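Local coordinates for IPT/TIG domain-containing protein BACOVA_02650 (Bacteroides ovatus, PDB 5E7G) that binds xyloglucan at the bacterial cell surface, probably capturing the polysaccharide before its transport into the periplasm for degradation, at residues T22-G27 / Y94-L99; G125-V130 / S163-T168; T137-K142 / E176-V181. All blocks are in the same frame, centred on the assembly; numbering follows the deposited sequence.

Interaction 1: residues T22-G27 / Y94-L99; sequences TDVNPG and YNMHVL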
loop_
_atom_site.group_PDB
_atom_site.type_symbol
_atom_site.label_atom_id
_atom_site.label_comp_id
_atom_site.label_asym_id
_atom_site.label_seq_id
_atom_site.Cartn_x
_atom_site.Cartn_y
_atom_site.Cartn_z
ATOM N N THR A 22 17.604 41.618 -9.860
ATOM C CA THR A 22 16.347 41.844 -10.570
ATOM C C THR A 22 15.239 40.886 -10.104
ATOM O O THR A 22 14.053 41.181 -10.269
ATOM C CB THR A 22 16.532 41.699 -12.096
ATOM O OG1 THR A 22 17.179 40.453 -12.391
ATOM C CG2 THR A 22 17.367 42.853 -12.644
ATOM N N ASP A 23 15.626 39.743 -9.536
ATOM C CA ASP A 23 14.672 38.799 -8.954
ATOM C C ASP A 23 14.414 39.158 -7.493
ATOM O O ASP A 23 15.341 39.500 -6.756
ATOM C CB ASP A 23 15.186 37.358 -9.052
ATOM C CG ASP A 23 15.153 36.808 -10.473
ATOM O OD1 ASP A 23 14.418 37.346 -11.326
ATOM O OD2 ASP A 23 15.861 35.813 -10.733
ATOM N N VAL A 24 13.155 39.084 -7.079
ATOM C CA VAL A 24 12.765 39.490 -5.734
ATOM C C VAL A 24 11.591 38.665 -5.231
ATOM O O VAL A 24 10.696 38.314 -5.995
ATOM C CB VAL A 24 12.375 40.983 -5.691
ATOM C CG1 VAL A 24 11.996 41.404 -4.279
ATOM C CG2 VAL A 24 13.517 41.852 -6.199
ATOM N N ASN A 25 11.603 38.359 -3.936
ATOM C CA ASN A 25 10.500 37.651 -3.300
ATOM C C ASN A 25 9.459 38.630 -2.759
ATOM O O ASN A 25 9.804 39.732 -2.323
ATOM C CB ASN A 25 11.008 36.762 -2.159
ATOM C CG ASN A 25 11.709 35.508 -2.658
ATOM O OD1 ASN A 25 11.063 34.544 -3.071
ATOM N ND2 ASN A 25 13.034 35.516 -2.616
ATOM N N PRO A 26 8.175 38.240 -2.786
ATOM C CA PRO A 26 7.167 39.090 -2.148
ATOM C C PRO A 26 7.485 39.319 -0.673
ATOM O O PRO A 26 7.952 38.402 0.002
ATOM C CB PRO A 26 5.871 38.294 -2.319
ATOM C CG PRO A 26 6.118 37.410 -3.485
ATOM C CD PRO A 26 7.572 37.065 -3.435
ATOM N N GLY A 27 7.263 40.533 -0.188
ATOM C CA GLY A 27 7.443 40.824 1.222
ATOM C C GLY A 27 8.791 41.433 1.547
ATOM O O GLY A 27 8.942 42.032 2.603
ATOM N N TYR A 94 11.109 50.394 -14.556
ATOM C CA TYR A 94 12.275 49.524 -14.542
ATOM C C TYR A 94 11.815 48.082 -14.359
ATOM O O TYR A 94 10.996 47.794 -13.487
ATOM C CB TYR A 94 13.230 49.950 -13.425
ATOM C CG TYR A 94 14.541 49.200 -13.388
ATOM C CD1 TYR A 94 15.580 49.533 -14.247
ATOM C CD2 TYR A 94 14.749 48.175 -12.477
ATOM C CE1 TYR A 94 16.785 48.857 -14.206
ATOM C CE2 TYR A 94 15.952 47.493 -12.428
ATOM C CZ TYR A 94 16.964 47.837 -13.292
ATOM O OH TYR A 94 18.159 47.155 -13.239
ATOM N N ASN A 95 12.322 47.179 -15.189
ATOM C CA ASN A 95 11.890 45.786 -15.127
ATOM C C ASN A 95 12.444 45.065 -13.917
ATOM O O ASN A 95 13.616 45.205 -13.578
ATOM C CB ASN A 95 12.296 45.042 -16.394
ATOM C CG ASN A 95 11.543 45.522 -17.610
ATOM O OD1 ASN A 95 10.573 46.273 -17.497
ATOM N ND2 ASN A 95 11.979 45.089 -18.783
ATOM N N MET A 96 11.578 44.298 -13.264
ATOM C CA MET A 96 11.971 43.492 -12.115
ATOM C C MET A 96 11.008 42.317 -11.986
ATOM O O MET A 96 9.832 42.430 -12.339
ATOM C CB MET A 96 11.993 44.324 -10.828
ATOM C CG MET A 96 10.623 44.599 -10.235
ATOM S SD MET A 96 10.660 45.499 -8.671
ATOM C CE MET A 96 11.656 44.416 -7.661
ATOM N N HIS A 97 11.508 41.197 -11.476
ATOM C CA HIS A 97 10.747 39.955 -11.447
ATOM C C HIS A 97 10.422 39.527 -10.025
ATOM O O HIS A 97 11.305 39.098 -9.283
ATOM C CB HIS A 97 11.528 38.850 -12.156
ATOM C CG HIS A 97 10.733 37.607 -12.385
ATOM N ND1 HIS A 97 10.416 36.730 -11.373
ATOM C CD2 HIS A 97 10.184 37.098 -13.511
ATOM C CE1 HIS A 97 9.710 35.729 -11.866
ATOM N NE2 HIS A 97 9.556 35.928 -13.161
ATOM N N VAL A 98 9.152 39.644 -9.648
ATOM C CA VAL A 98 8.703 39.164 -8.350
ATOM C C VAL A 98 8.468 37.652 -8.453
ATOM O O VAL A 98 7.638 37.190 -9.244
ATOM C CB VAL A 98 7.424 39.879 -7.878
ATOM C CG1 VAL A 98 7.078 39.460 -6.460
ATOM C CG2 VAL A 98 7.596 41.387 -7.947
ATOM N N LEU A 99 9.207 36.894 -7.648
ATOM C CA LEU A 99 9.270 35.437 -7.766
ATOM C C LEU A 99 8.013 34.724 -7.297
ATOM O O LEU A 99 7.499 34.994 -6.211
ATOM C CB LEU A 99 10.457 34.899 -6.967
ATOM C CG LEU A 99 11.843 35.341 -7.429
ATOM C CD1 LEU A 99 12.873 34.974 -6.385
ATOM C CD2 LEU A 99 12.182 34.710 -8.764
#
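V24 and M96 form the tightly packed side of this short parallel strand pairing, in which 23-24 runs beside 97-98 in the first immunoglobulin-like IPT/TIG domain. The methyl CE of M96 reaches V24 CG2 at 3.5 Å; the methionine can do so because its chain leaves the backbone between N and the carbonyl carbon (chi1 77°) and then bends at the sulfur. Branched V24 suits an extended strand, and with M96 it packs on I30 of strand 29-35. Farther along, the P26 ring brings its CG to 3.7 Å from V98 CG1.

Three backbone bonds join the strands. H97 N gives to T22 O at 2.8 Å, nearly straight at 175°; V24 N gives to H97 O, more bent; L99 N gives to V24 O at 2.6 Å.

The face carrying D23 and H97 is more polar and more open to solvent. D23 OD1 stands 3.4 Å from H97 CB, with the carboxylate and imidazole planes 68° apart, and its hydrogen bond goes to Y184 OH, whose ring stacks on H97. L99 spreads its methyls here, CD2 near D23 CB and CD1 beside the N25 amide, which belongs to an exposed residue.

The chemistry is thus divided: backbone bonds fix the register, aliphatic groups seal the inner face, and D23 and H97 turn polar groups to Y184 and, through a weak bond from H97 NE2, to E129 of the following domain.

Interaction 2: residues G125-V130 / S163-T168; sequences GNFYEV and SQITLT
F127 lays its ring against I165, whose CD1 sits over one face, 4.1 Å from the ring centroid and 14° off the normal, a CH-pi contact. CG1 of the same isoleucine comes to 3.7 Å from F127 CD2, so the isoleucine crosses the ring obliquely and touches it with two carbons. With CG anti to its own carbonyl carbon (chi1 -68°), F127 places its ring where I165 CD1 lies over the face.

Backbone atoms also meet the ring. F127 CE2 is 3.3 Å from S163 O, and Q164 N lies at the edge in the ring plane, 3.7 Å from CD2. On the opposite face, G125 N stands above the rim. The ring thus meets aliphatic carbon on one face and peptide groups beside it, a place suited to a broad, flat, apolar side chain. V130 CG2 lies 4.1 Å from I165 CD1, a second apolar side chain meeting the same methyl. Replacing F127 by an alanine would take away the face under I165 CD1 and would probably open a gap beside the S163-Q164 peptide.

F127 is the centre of an inverse gamma turn in the loop between strand 119-125 and strand 130-136. Its ring and I165 both reach V181 of strand 178-183, while V130 and I165 also touch Y156 of strand 156-158, placing the cluster between the two sheets of this IPT/TIG domain's beta sandwich.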
loop_
_atom_site.group_PDB
_atom_site.type_symbol
_atom_site.label_atom_id
_atom_site.label_comp_id
_atom_site.label_asym_id
_atom_site.label_seq_id
_atom_site.Cartn_x
_atom_site.Cartn_y
_atom_site.Cartn_z
ATOM N N GLY A 125 1.774 21.375 -7.699
ATOM C CA GLY A 125 1.360 22.742 -7.445
ATOM C C GLY A 125 2.411 23.777 -7.810
ATOM O O GLY A 125 3.597 23.465 -7.965
ATOM N N ASN A 126 1.960 25.022 -7.936
ATOM C CA ASN A 126 2.826 26.138 -8.290
ATOM C C ASN A 126 3.564 25.888 -9.605
ATOM O O ASN A 126 4.744 26.211 -9.731
ATOM C CB ASN A 126 3.831 26.418 -7.167
ATOM C CG ASN A 126 3.166 26.591 -5.808
ATOM O OD1 ASN A 126 1.983 26.919 -5.706
ATOM N ND2 ASN A 126 3.936 26.369 -4.753
ATOM N N PHE A 127 2.872 25.322 -10.589
ATOM C CA PHE A 127 3.466 25.118 -11.905
ATOM C C PHE A 127 3.439 26.415 -12.709
ATOM O O PHE A 127 3.001 26.441 -13.857
ATOM C CB PHE A 127 2.741 24.001 -12.666
ATOM C CG PHE A 127 2.928 22.635 -12.072
ATOM C CD1 PHE A 127 4.131 22.269 -11.494
ATOM C CD2 PHE A 127 1.896 21.717 -12.093
ATOM C CE1 PHE A 127 4.300 21.017 -10.953
ATOM C CE2 PHE A 127 2.064 20.461 -11.549
ATOM C CZ PHE A 127 3.264 20.113 -10.982
ATOM N N TYR A 128 3.916 27.489 -12.089
ATOM C CA TYR A 128 4.008 28.785 -12.741
ATOM C C TYR A 128 5.257 28.841 -13.601
ATOM O O TYR A 128 6.303 28.316 -13.215
ATOM C CB TYR A 128 4.055 29.916 -11.702
ATOM C CG TYR A 128 2.925 29.904 -10.693
ATOM C CD1 TYR A 128 1.618 30.155 -11.084
ATOM C CD2 TYR A 128 3.172 29.670 -9.344
ATOM C CE1 TYR A 128 0.583 30.156 -10.170
ATOM C CE2 TYR A 128 2.137 29.673 -8.416
ATOM C CZ TYR A 128 0.848 29.917 -8.840
ATOM O OH TYR A 128 -0.185 29.920 -7.936
ATOM N N GLU A 129 5.153 29.477 -14.762
ATOM C CA GLU A 129 6.338 29.828 -15.538
ATOM C C GLU A 129 7.151 28.595 -15.941
ATOM O O GLU A 129 8.382 28.622 -15.946
ATOM C CB GLU A 129 7.210 30.802 -14.730
ATOM C CG GLU A 129 6.443 32.038 -14.240
ATOM C CD GLU A 129 7.188 32.836 -13.183
ATOM O OE1 GLU A 129 7.164 34.083 -13.253
ATOM O OE2 GLU A 129 7.779 32.222 -12.273
ATOM N N VAL A 130 6.451 27.513 -16.270
ATOM C CA VAL A 130 7.093 26.299 -16.764
ATOM C C VAL A 130 7.918 26.609 -18.011
ATOM O O VAL A 130 7.387 27.060 -19.023
ATOM C CB VAL A 130 6.047 25.203 -17.090
ATOM C CG1 VAL A 130 6.708 23.970 -17.710
ATOM C CG2 VAL A 130 5.281 24.820 -15.834
ATOM N N SER A 163 -1.778 23.423 -11.391
ATOM C CA SER A 163 -1.698 22.263 -10.508
ATOM C C SER A 163 -1.458 20.957 -11.261
ATOM O O SER A 163 -1.089 19.947 -10.649
ATOM C CB SER A 163 -2.981 22.137 -9.694
ATOM O OG SER A 163 -4.072 21.764 -10.522
ATOM N N GLN A 164 -1.670 20.984 -12.576
ATOM C CA GLN A 164 -1.554 19.794 -13.421
ATOM C C GLN A 164 -0.935 20.086 -14.787
ATOM O O GLN A 164 -1.381 20.985 -15.498
ATOM C CB GLN A 164 -2.929 19.155 -13.636
ATOM C CG GLN A 164 -3.539 18.557 -12.382
ATOM C CD GLN A 164 -4.803 17.767 -12.661
ATOM O OE1 GLN A 164 -5.204 17.592 -13.808
ATOM N NE2 GLN A 164 -5.435 17.279 -11.604
ATOM N N ILE A 165 0.085 19.311 -15.148
ATOM C CA ILE A 165 0.673 19.367 -16.478
ATOM C C ILE A 165 0.329 18.099 -17.251
ATOM O O ILE A 165 0.847 17.023 -16.954
ATOM C CB ILE A 165 2.210 19.525 -16.434
ATOM C CG1 ILE A 165 2.605 20.737 -15.587
ATOM C CG2 ILE A 165 2.769 19.663 -17.862
ATOM C CD1 ILE A 165 4.118 20.922 -15.423
ATOM N N THR A 166 -0.548 18.226 -18.239
ATOM C CA THR A 166 -0.845 17.118 -19.136
ATOM C C THR A 166 0.155 17.125 -20.281
ATOM O O THR A 166 0.377 18.159 -20.909
ATOM C CB THR A 166 -2.264 17.201 -19.687
ATOM O OG1 THR A 166 -3.191 17.160 -18.597
ATOM C CG2 THR A 166 -2.545 16.041 -20.621
ATOM N N LEU A 167 0.757 15.968 -20.543
ATOM C CA LEU A 167 1.812 15.865 -21.544
ATOM C C LEU A 167 1.755 14.530 -22.299
ATOM O O LEU A 167 1.066 13.595 -21.883
ATOM C CB LEU A 167 3.181 16.054 -20.878
ATOM C CG LEU A 167 3.607 15.028 -19.828
ATOM C CD1 LEU A 167 4.304 13.836 -20.476
ATOM C CD2 LEU A 167 4.518 15.669 -18.786
ATOM N N THR A 168 2.469 14.462 -23.422
ATOM C CA THR A 168 2.557 13.235 -24.206
ATOM C C THR A 168 3.968 12.667 -24.087
ATOM O O THR A 168 4.950 13.413 -24.029
ATOM C CB THR A 168 2.198 13.473 -25.697
ATOM O OG1 THR A 168 3.241 14.215 -26.339
ATOM C CG2 THR A 168 0.875 14.228 -25.814
#

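Interaction 3: residues T137-K142 / E176-V181; sequences TEQPAK and EGYLVV
In the immunoglobulin-like sandwich of the second IPT/TIG domain, the chain leaving strand 130-136 folds back over the neighbouring strand 178-183, and Y178 is the main surface it meets. Q139 lies across the phenol ring: its CG stands 3.4 Å from the ring centroid and 10° off the normal, a CH-pi contact over the middle of the face. From there the chain runs on extended, carrying the carboxamide along with its plane only 12° from that of the ring, so that amide and phenol are stacked. Q139 CD lies 3.7 Å from Y178 CZ. A glutamine suits this exposed position because its methylenes can cover an aromatic face while its chain still ends in a polar amide.

The first torsion of Y178 (chi1 -58°) sets CG anti to the carbonyl carbon and swings the ring under the loop. At the ring's edge, T137 O lies near the plane, 3.8 Å from CE2. The carbonyl carbon of E138 makes a separate, oblique approach to CD2. Beyond the ring, P140 CD meets V180 CG2 at 4.0 Å, two apolar groups on the more buried side, with Y134 touching both residues.

Beside T137 the chain turns a corner at G177. A CB on G177 would lie only 3.1 Å from T137 CA and would also press on the preceding carbonyl, so glycine fits both the close passage and the backbone angles.

The contact rests largely on dispersion and stacking: hydrocarbon and a flat amide are laid on an aromatic face, and proline packs against valine. Such a surface joins a loop to a strand through shape and apolar area, even where most of the residues involved are exposed.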
loop_
_atom_site.group_PDB
_atom_site.type_symbol
_atom_site.label_atom_id
_atom_site.label_comp_id
_atom_site.label_asym_id
_atom_site.label_seq_id
_atom_site.Cartn_x
_atom_site.Cartn_y
_atom_site.Cartn_z
ATOM N N THR A 137 17.735 9.983 -16.395
ATOM C CA THR A 137 18.141 8.791 -15.659
ATOM C C THR A 137 18.646 9.150 -14.268
ATOM O O THR A 137 18.662 8.310 -13.366
ATOM C CB THR A 137 19.244 8.026 -16.406
ATOM O OG1 THR A 137 20.416 8.846 -16.498
ATOM C CG2 THR A 137 18.779 7.644 -17.804
ATOM N N GLU A 138 19.061 10.401 -14.107
ATOM C CA GLU A 138 19.577 10.896 -12.837
ATOM C C GLU A 138 19.010 12.285 -12.541
ATOM O O GLU A 138 18.439 12.935 -13.420
ATOM C CB GLU A 138 21.105 10.919 -12.862
ATOM C CG GLU A 138 21.700 11.583 -14.098
ATOM C CD GLU A 138 23.171 11.253 -14.294
ATOM O OE1 GLU A 138 23.528 10.055 -14.211
ATOM O OE2 GLU A 138 23.969 12.188 -14.531
ATOM N N GLN A 139 19.163 12.729 -11.297
ATOM C CA GLN A 139 18.509 13.949 -10.835
ATOM C C GLN A 139 19.305 15.203 -11.173
ATOM O O GLN A 139 20.531 15.157 -11.276
ATOM C CB GLN A 139 18.285 13.884 -9.325
ATOM C CG GLN A 139 17.306 12.808 -8.895
ATOM C CD GLN A 139 17.306 12.590 -7.392
ATOM O OE1 GLN A 139 18.123 11.835 -6.864
ATOM N NE2 GLN A 139 16.392 13.258 -6.696
ATOM N N PRO A 140 18.607 16.338 -11.342
ATOM C CA PRO A 140 19.317 17.599 -11.559
ATOM C C PRO A 140 20.015 18.036 -10.280
ATOM O O PRO A 140 19.626 17.591 -9.200
ATOM C CB PRO A 140 18.203 18.573 -11.958
ATOM C CG PRO A 140 16.973 18.015 -11.341
ATOM C CD PRO A 140 17.144 16.521 -11.324
ATOM N N ALA A 141 21.031 18.881 -10.396
ATOM C CA ALA A 141 21.756 19.352 -9.220
ATOM C C ALA A 141 20.886 20.303 -8.419
ATOM O O ALA A 141 19.885 20.815 -8.919
ATOM C CB ALA A 141 23.047 20.036 -9.624
ATOM N N LYS A 142 21.278 20.542 -7.173
ATOM C CA LYS A 142 20.564 21.476 -6.314
ATOM C C LYS A 142 20.543 22.887 -6.904
ATOM O O LYS A 142 19.693 23.706 -6.542
ATOM C CB LYS A 142 21.204 21.490 -4.928
ATOM C CG LYS A 142 20.615 20.457 -3.969
ATOM C CD LYS A 142 21.691 19.624 -3.280
ATOM C CE LYS A 142 21.249 19.200 -1.884
ATOM N NZ LYS A 142 21.515 20.270 -0.874
ATOM N N GLU A 176 13.390 3.788 -16.462
ATOM C CA GLU A 176 13.404 4.250 -15.084
ATOM C C GLU A 176 14.256 5.502 -14.935
ATOM O O GLU A 176 15.239 5.693 -15.653
ATOM C CB GLU A 176 13.928 3.159 -14.147
ATOM C CG GLU A 176 13.048 1.923 -14.077
ATOM C CD GLU A 176 13.437 0.984 -12.941
ATOM O OE1 GLU A 176 14.308 1.350 -12.117
ATOM O OE2 GLU A 176 12.869 -0.127 -12.876
ATOM N N GLY A 177 13.867 6.353 -13.994
ATOM C CA GLY A 177 14.595 7.574 -13.729
ATOM C C GLY A 177 13.704 8.609 -13.082
ATOM O O GLY A 177 13.012 8.326 -12.101
ATOM N N TYR A 178 13.709 9.809 -13.654
ATOM C CA TYR A 178 13.013 10.943 -13.070
ATOM C C TYR A 178 12.285 11.767 -14.116
ATOM O O TYR A 178 12.659 11.782 -15.287
ATOM C CB TYR A 178 14.007 11.819 -12.312
ATOM C CG TYR A 178 14.729 11.063 -11.226
ATOM C CD1 TYR A 178 14.205 10.985 -9.942
ATOM C CD2 TYR A 178 15.922 10.408 -11.487
ATOM C CE1 TYR A 178 14.859 10.285 -8.943
ATOM C CE2 TYR A 178 16.581 9.704 -10.496
ATOM C CZ TYR A 178 16.044 9.646 -9.225
ATOM O OH TYR A 178 16.694 8.950 -8.232
ATOM N N LEU A 179 11.218 12.423 -13.677
ATOM C CA LEU A 179 10.552 13.445 -14.468
ATOM C C LEU A 179 10.816 14.780 -13.783
ATOM O O LEU A 179 10.722 14.883 -12.559
ATOM C CB LEU A 179 9.056 13.165 -14.588
ATOM C CG LEU A 179 8.238 14.182 -15.387
ATOM C CD1 LEU A 179 7.064 13.491 -16.064
ATOM C CD2 LEU A 179 7.735 15.314 -14.496
ATOM N N VAL A 180 11.166 15.788 -14.574
ATOM C CA VAL A 180 11.509 17.103 -14.049
ATOM C C VAL A 180 10.635 18.182 -14.678
ATOM O O VAL A 180 10.473 18.226 -15.897
ATOM C CB VAL A 180 12.987 17.447 -14.301
ATOM C CG1 VAL A 180 13.309 18.851 -13.790
ATOM C CG2 VAL A 180 13.885 16.426 -13.631
ATOM N N VAL A 181 10.079 19.042 -13.829
ATOM C CA VAL A 181 9.370 20.232 -14.273
ATOM C C VAL A 181 10.255 21.424 -13.963
ATOM O O VAL A 181 10.532 21.721 -12.803
ATOM C CB VAL A 181 7.996 20.382 -13.593
ATOM C CG1 VAL A 181 7.345 21.720 -13.954
ATOM C CG2 VAL A 181 7.088 19.230 -13.995
#

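How the interactions relate
From the N terminus, interaction 1 comes first: it brings 94-99 back beside 22-27, closing a long loop that contains most of the first IPT/TIG domain. Only after it closes does the chain enter the second, where interactions 2 and 3 cross, their segments alternating as 125-130, 137-142, 163-168 and 176-181. Interaction 2 packs the loop that passes from one sheet to the other against strand 164-168; interaction 3 binds the loop after strand 130-136 to strand 178-183. Strand 178-183 is shared between interactions 2 and 3. A weak hydrogen bond from H97 to E129 links interactions 1 and 2 across the domain junction.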